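PDB 7BVW: AT5G66160 protein from Arabidopsis thaliana, which probably acts as a sorting receptor for traffic to the protein storage vacuole, its RING-H2 domain, the part present here, functioning as an E3 ubiquitin ligase. Local coordinates for residues C31-R45 / H51-T63. Residues are numbered along the deposited sequence; the frame is centred on the assembly and turned at random.
With ZN (zinc ion), chain C; ZN (zinc ion), chain D.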
loop_
_atom_site.group_PDB
_atom_site.type_symbol
_atom_site.label_atom_id
_atom_site.label_comp_id
_atom_site.label_asym_id
_atom_site.label_seq_id
_atom_site.Cartn_x
_atom_site.Cartn_y
_atom_site.Cartn_z
ATOM N N CYS A 31 9.228 -4.063 -0.783
ATOM C CA CYS A 31 7.791 -4.231 -0.968
ATOM C C CYS A 31 7.434 -5.706 -0.822
ATOM O O CYS A 31 7.966 -6.552 -1.547
ATOM C CB CYS A 31 7.365 -3.706 -2.337
ATOM S SG CYS A 31 5.621 -3.958 -2.706
ATOM N N ALA A 32 6.526 -6.013 0.109
ATOM C CA ALA A 32 6.157 -7.401 0.368
ATOM C C ALA A 32 5.336 -8.013 -0.760
ATOM O O ALA A 32 5.245 -9.242 -0.848
ATOM C CB ALA A 32 5.380 -7.502 1.681
ATOM N N ILE A 33 4.743 -7.190 -1.625
ATOM C CA ILE A 33 3.862 -7.709 -2.667
ATOM C C ILE A 33 4.665 -8.236 -3.852
ATOM O O ILE A 33 4.312 -9.260 -4.448
ATOM C CB ILE A 33 2.857 -6.621 -3.088
ATOM C CG1 ILE A 33 1.925 -6.285 -1.920
ATOM C CG2 ILE A 33 2.052 -7.063 -4.298
ATOM C CD1 ILE A 33 0.839 -5.291 -2.266
ATOM N N CYS A 34 5.756 -7.557 -4.211
ATOM C CA CYS A 34 6.577 -7.965 -5.343
ATOM C C CYS A 34 7.974 -8.427 -4.948
ATOM O O CYS A 34 8.700 -8.936 -5.810
ATOM C CB CYS A 34 6.694 -6.819 -6.360
ATOM S SG CYS A 34 7.649 -5.402 -5.787
ATOM N N LEU A 35 8.363 -8.261 -3.682
ATOM C CA LEU A 35 9.635 -8.693 -3.101
ATOM C C LEU A 35 10.832 -7.902 -3.612
ATOM O O LEU A 35 11.976 -8.259 -3.303
ATOM C CB LEU A 35 9.889 -10.190 -3.316
ATOM C CG LEU A 35 8.839 -11.158 -2.770
ATOM C CD1 LEU A 35 9.395 -12.583 -2.758
ATOM C CD2 LEU A 35 8.367 -10.744 -1.380
ATOM N N GLU A 36 10.612 -6.831 -4.370
ATOM C CA GLU A 36 11.701 -5.997 -4.856
ATOM C C GLU A 36 12.034 -4.917 -3.834
ATOM O O GLU A 36 11.139 -4.337 -3.214
ATOM C CB GLU A 36 11.333 -5.352 -6.193
ATOM C CG GLU A 36 10.880 -6.329 -7.263
ATOM C CD GLU A 36 12.025 -7.144 -7.836
ATOM O OE1 GLU A 36 13.198 -6.788 -7.587
ATOM O OE2 GLU A 36 11.750 -8.139 -8.540
ATOM N N ASP A 37 13.327 -4.656 -3.659
ATOM C CA ASP A 37 13.751 -3.572 -2.783
ATOM C C ASP A 37 13.368 -2.229 -3.388
ATOM O O ASP A 37 13.496 -2.016 -4.596
ATOM C CB ASP A 37 15.261 -3.625 -2.547
ATOM C CG ASP A 37 15.700 -4.904 -1.861
ATOM O OD1 ASP A 37 14.874 -5.504 -1.144
ATOM O OD2 ASP A 37 16.869 -5.308 -2.038
ATOM N N TYR A 38 12.889 -1.320 -2.541
ATOM C CA TYR A 38 12.533 0.011 -3.012
ATOM C C TYR A 38 13.750 0.709 -3.608
ATOM O O TYR A 38 14.871 0.580 -3.107
ATOM C CB TYR A 38 11.958 0.859 -1.873
ATOM C CG TYR A 38 10.678 0.334 -1.253
ATOM C CD1 TYR A 38 9.530 0.141 -2.017
ATOM C CD2 TYR A 38 10.608 0.059 0.107
ATOM C CE1 TYR A 38 8.354 -0.330 -1.440
ATOM C CE2 TYR A 38 9.440 -0.410 0.691
ATOM C CZ TYR A 38 8.317 -0.601 -0.087
ATOM O OH TYR A 38 7.157 -1.063 0.495
ATOM N N ARG A 39 13.522 1.441 -4.693
ATOM C CA ARG A 39 14.553 2.242 -5.333
ATOM C C ARG A 39 14.230 3.721 -5.159
ATOM O O ARG A 39 13.065 4.106 -5.030
ATOM C CB ARG A 39 14.678 1.901 -6.822
ATOM C CG ARG A 39 15.190 0.492 -7.109
ATOM C CD ARG A 39 15.518 0.317 -8.587
ATOM N NE ARG A 39 16.123 -0.983 -8.878
ATOM C CZ ARG A 39 15.475 -2.012 -9.418
ATOM N NH1 ARG A 39 16.114 -3.152 -9.642
ATOM N NH2 ARG A 39 14.192 -1.902 -9.736
ATOM N N PHE A 40 15.278 4.542 -5.149
ATOM C CA PHE A 40 15.112 5.978 -4.963
ATOM C C PHE A 40 14.190 6.555 -6.029
ATOM O O PHE A 40 14.379 6.320 -7.226
ATOM C CB PHE A 40 16.473 6.675 -5.005
ATOM C CG PHE A 40 16.385 8.176 -5.077
ATOM C CD1 PHE A 40 16.248 8.930 -3.924
ATOM C CD2 PHE A 40 16.442 8.831 -6.298
ATOM C CE1 PHE A 40 16.165 10.309 -3.989
ATOM C CE2 PHE A 40 16.357 10.209 -6.368
ATOM C CZ PHE A 40 16.221 10.948 -5.212
ATOM N N GLY A 41 13.187 7.313 -5.591
ATOM C CA GLY A 41 12.259 7.958 -6.491
ATOM C C GLY A 41 10.987 7.188 -6.767
ATOM O O GLY A 41 10.089 7.728 -7.426
ATOM N N GLU A 42 10.876 5.949 -6.294
ATOM C CA GLU A 42 9.669 5.178 -6.532
ATOM C C GLU A 42 8.496 5.747 -5.739
ATOM O O GLU A 42 8.663 6.443 -4.734
ATOM C CB GLU A 42 9.886 3.714 -6.164
ATOM C CG GLU A 42 10.777 2.961 -7.126
ATOM C CD GLU A 42 10.952 1.513 -6.728
ATOM O OE1 GLU A 42 10.731 1.194 -5.542
ATOM O OE2 GLU A 42 11.302 0.699 -7.606
ATOM N N SER A 43 7.293 5.430 -6.207
ATOM C CA SER A 43 6.058 5.878 -5.578
ATOM C C SER A 43 5.518 4.784 -4.668
ATOM O O SER A 43 5.377 3.632 -5.090
ATOM C CB SER A 43 5.010 6.246 -6.631
ATOM O OG SER A 43 5.382 7.420 -7.338
ATOM N N LEU A 44 5.224 5.146 -3.424
ATOM C CA LEU A 44 4.717 4.213 -2.433
ATOM C C LEU A 44 3.369 4.686 -1.906
ATOM O O LEU A 44 3.001 5.856 -2.038
ATOM C CB LEU A 44 5.696 4.050 -1.260
ATOM C CG LEU A 44 6.819 3.016 -1.369
ATOM C CD1 LEU A 44 7.821 3.377 -2.449
ATOM C CD2 LEU A 44 7.508 2.880 -0.025
ATOM N N ARG A 45 2.636 3.759 -1.298
ATOM C CA ARG A 45 1.397 4.071 -0.604
ATOM C C ARG A 45 1.452 3.521 0.812
ATOM O O ARG A 45 2.147 2.538 1.088
ATOM C CB ARG A 45 0.173 3.496 -1.324
ATOM C CG ARG A 45 -0.450 4.420 -2.357
ATOM C CD ARG A 45 -1.935 4.125 -2.515
ATOM N NE ARG A 45 -2.409 4.336 -3.881
ATOM C CZ ARG A 45 -2.687 5.525 -4.405
ATOM N NH1 ARG A 45 -2.528 6.625 -3.682
ATOM N NH2 ARG A 45 -3.114 5.615 -5.658
ATOM N N HIS A 51 1.728 -0.231 7.232
ATOM C CA HIS A 51 2.549 -0.941 6.258
ATOM C C HIS A 51 2.497 -0.217 4.920
ATOM O O HIS A 51 1.424 0.200 4.471
ATOM C CB HIS A 51 2.085 -2.388 6.082
ATOM C CG HIS A 51 2.232 -3.223 7.314
ATOM N ND1 HIS A 51 1.153 -3.760 7.981
ATOM C CD2 HIS A 51 3.330 -3.612 8.004
ATOM C CE1 HIS A 51 1.579 -4.448 9.025
ATOM N NE2 HIS A 51 2.898 -4.373 9.062
ATOM N N ALA A 52 3.658 -0.074 4.287
ATOM C CA ALA A 52 3.772 0.630 3.021
ATOM C C ALA A 52 4.158 -0.332 1.906
ATOM O O ALA A 52 4.778 -1.374 2.134
ATOM C CB ALA A 52 4.797 1.765 3.114
ATOM N N PHE A 53 3.771 0.033 0.685
ATOM C CA PHE A 53 4.031 -0.795 -0.481
ATOM C C PHE A 53 4.304 0.102 -1.677
ATOM O O PHE A 53 4.063 1.310 -1.637
ATOM C CB PHE A 53 2.848 -1.720 -0.804
ATOM C CG PHE A 53 2.354 -2.519 0.368
ATOM C CD1 PHE A 53 1.416 -1.991 1.240
ATOM C CD2 PHE A 53 2.808 -3.808 0.582
ATOM C CE1 PHE A 53 0.957 -2.729 2.315
ATOM C CE2 PHE A 53 2.350 -4.547 1.656
ATOM C CZ PHE A 53 1.422 -4.008 2.523
ATOM N N HIS A 54 4.806 -0.507 -2.748
ATOM C CA HIS A 54 4.741 0.123 -4.058
ATOM C C HIS A 54 3.300 0.529 -4.342
ATOM O O HIS A 54 2.369 -0.247 -4.109
ATOM C CB HIS A 54 5.244 -0.840 -5.141
ATOM C CG HIS A 54 6.736 -0.919 -5.246
ATOM N ND1 HIS A 54 7.405 -2.107 -5.443
ATOM C CD2 HIS A 54 7.684 0.046 -5.204
ATOM C CE1 HIS A 54 8.704 -1.873 -5.506
ATOM N NE2 HIS A 54 8.900 -0.573 -5.363
ATOM N N LEU A 55 3.120 1.761 -4.826
ATOM C CA LEU A 55 1.776 2.259 -5.105
ATOM C C LEU A 55 1.043 1.346 -6.083
ATOM O O LEU A 55 -0.113 0.973 -5.854
ATOM C CB LEU A 55 1.850 3.688 -5.643
ATOM C CG LEU A 55 0.530 4.385 -5.990
ATOM C CD1 LEU A 55 0.612 5.849 -5.600
ATOM C CD2 LEU A 55 0.188 4.253 -7.476
ATOM N N ASN A 56 1.709 0.960 -7.175
ATOM C CA ASN A 56 1.074 0.093 -8.164
ATOM C C ASN A 56 0.777 -1.287 -7.592
ATOM O O ASN A 56 -0.214 -1.922 -7.971
ATOM C CB ASN A 56 1.960 -0.026 -9.403
ATOM C CG ASN A 56 1.833 1.165 -10.322
ATOM O OD1 ASN A 56 0.822 1.865 -10.312
ATOM N ND2 ASN A 56 2.857 1.396 -11.135
ATOM N N CYS A 57 1.624 -1.774 -6.682
ATOM C CA CYS A 57 1.434 -3.117 -6.142
ATOM C C CYS A 57 0.211 -3.184 -5.236
ATOM O O CYS A 57 -0.634 -4.075 -5.383
ATOM C CB CYS A 57 2.689 -3.560 -5.391
ATOM S SG CYS A 57 4.083 -3.940 -6.466
ATOM N N ILE A 58 0.094 -2.247 -4.291
ATOM C CA ILE A 58 -1.016 -2.293 -3.345
ATOM C C ILE A 58 -2.324 -1.898 -4.023
ATOM O O ILE A 58 -3.393 -2.413 -3.663
ATOM C CB ILE A 58 -0.714 -1.411 -2.116
ATOM C CG1 ILE A 58 -1.769 -1.624 -1.025
ATOM C CG2 ILE A 58 -0.620 0.063 -2.504
ATOM C CD1 ILE A 58 -1.829 -3.055 -0.521
ATOM N N ASP A 59 -2.270 -0.997 -5.009
ATOM C CA ASP A 59 -3.471 -0.654 -5.764
ATOM C C ASP A 59 -4.038 -1.883 -6.462
ATOM O O ASP A 59 -5.251 -2.122 -6.443
ATOM C CB ASP A 59 -3.163 0.446 -6.779
ATOM C CG ASP A 59 -3.024 1.812 -6.137
ATOM O OD1 ASP A 59 -3.071 1.896 -4.891
ATOM O OD2 ASP A 59 -2.875 2.804 -6.882
ATOM N N SER A 60 -3.164 -2.682 -7.073
ATOM C CA SER A 60 -3.604 -3.909 -7.726
ATOM C C SER A 60 -4.221 -4.871 -6.722
ATOM O O SER A 60 -5.261 -5.484 -6.991
ATOM C CB SER A 60 -2.423 -4.564 -8.443
ATOM O OG SER A 60 -2.683 -5.932 -8.703
ATOM N N TRP A 61 -3.591 -5.014 -5.554
ATOM C CA TRP A 61 -4.077 -5.961 -4.556
ATOM C C TRP A 61 -5.453 -5.562 -4.038
ATOM O O TRP A 61 -6.352 -6.400 -3.922
ATOM C CB TRP A 61 -3.083 -6.064 -3.400
ATOM C CG TRP A 61 -3.603 -6.883 -2.259
ATOM C CD1 TRP A 61 -4.119 -6.420 -1.083
ATOM C CD2 TRP A 61 -3.673 -8.312 -2.192
ATOM N NE1 TRP A 61 -4.499 -7.472 -0.285
ATOM C CE2 TRP A 61 -4.234 -8.644 -0.941
ATOM C CE3 TRP A 61 -3.311 -9.341 -3.063
ATOM C CZ2 TRP A 61 -4.442 -9.962 -0.543
ATOM C CZ3 TRP A 61 -3.518 -10.649 -2.667
ATOM C CH2 TRP A 61 -4.081 -10.948 -1.417
ATOM N N LEU A 62 -5.635 -4.281 -3.724
ATOM C CA LEU A 62 -6.867 -3.838 -3.082
ATOM C C LEU A 62 -8.038 -3.745 -4.053
ATOM O O LEU A 62 -9.193 -3.873 -3.630
ATOM C CB LEU A 62 -6.647 -2.486 -2.397
ATOM C CG LEU A 62 -5.743 -2.480 -1.161
ATOM C CD1 LEU A 62 -5.683 -1.091 -0.535
ATOM C CD2 LEU A 62 -6.228 -3.507 -0.150
ATOM N N THR A 63 -7.778 -3.519 -5.341
ATOM C CA THR A 63 -8.864 -3.372 -6.304
ATOM C C THR A 63 -9.249 -4.683 -6.977
ATOM O O THR A 63 -10.383 -4.818 -7.451
ATOM C CB THR A 63 -8.491 -2.348 -7.383
ATOM O OG1 THR A 63 -7.293 -2.762 -8.052
ATOM C CG2 THR A 63 -8.271 -0.977 -6.764
HETATM ZN ZN ZN C . 5.992 -3.861 -5.087
HETATM ZN ZN ZN D . -0.787 -4.110 7.522
HETATM O O HOH W 1 6.094 -3.830 2.151
HETATM O O HOH W 2 4.588 2.080 -7.920
#
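Glu42 OE1 is gripped from opposite faces of its carboxylate by His54 NE2, at 2.6 Å, and by the backbone N of Arg39. The NE2 bond lies in the imidazole plane; as ND1 binds zinc at 2.3 Å, the ring is held at both nitrogens. Glu42 is thus a second-shell residue that fixes the ring's rotation and would probably make the histidine a stronger zinc donor. Tyr38, an aromatic whose edge can rest on the imidazole face, makes a T-shaped pair with it, planes at 87°. Cys31, Cys34 and Cys57 complete the tetrahedral site, one of the RING finger's two; thiolates suit zinc, and Cys31 SG also accepts a long bond from His54 N, 3.5 Å away. Branched Ile33 packs between Phe53 and the helix, CG1 3.6 Å from Phe53 CD2, CG2 against Cys57 CB and CD1 against Ile58. Arg45 is long enough to lay its aliphatic part on Leu55 and Ile58 and still clasp Asp59 side-on, NE to OD1 at 2.7 Å and NH2 to OD2 at 3.1 Å, both through syn lone pairs; a bend at chi3 (-147°) turns the guanidinium nearly coplanar with the carboxylate, while Leu55 CD1 covers one face. Strands 43-46 and 52-54 form an antiparallel hairpin, Arg45 and Phe53 its hydrogen-bonded pair, leading directly into helix 55-65; strand 16-18 pairs antiparallel with 43-46 along the edge away from 52-54, and helix 8-11 packs against Asp59 and Leu62.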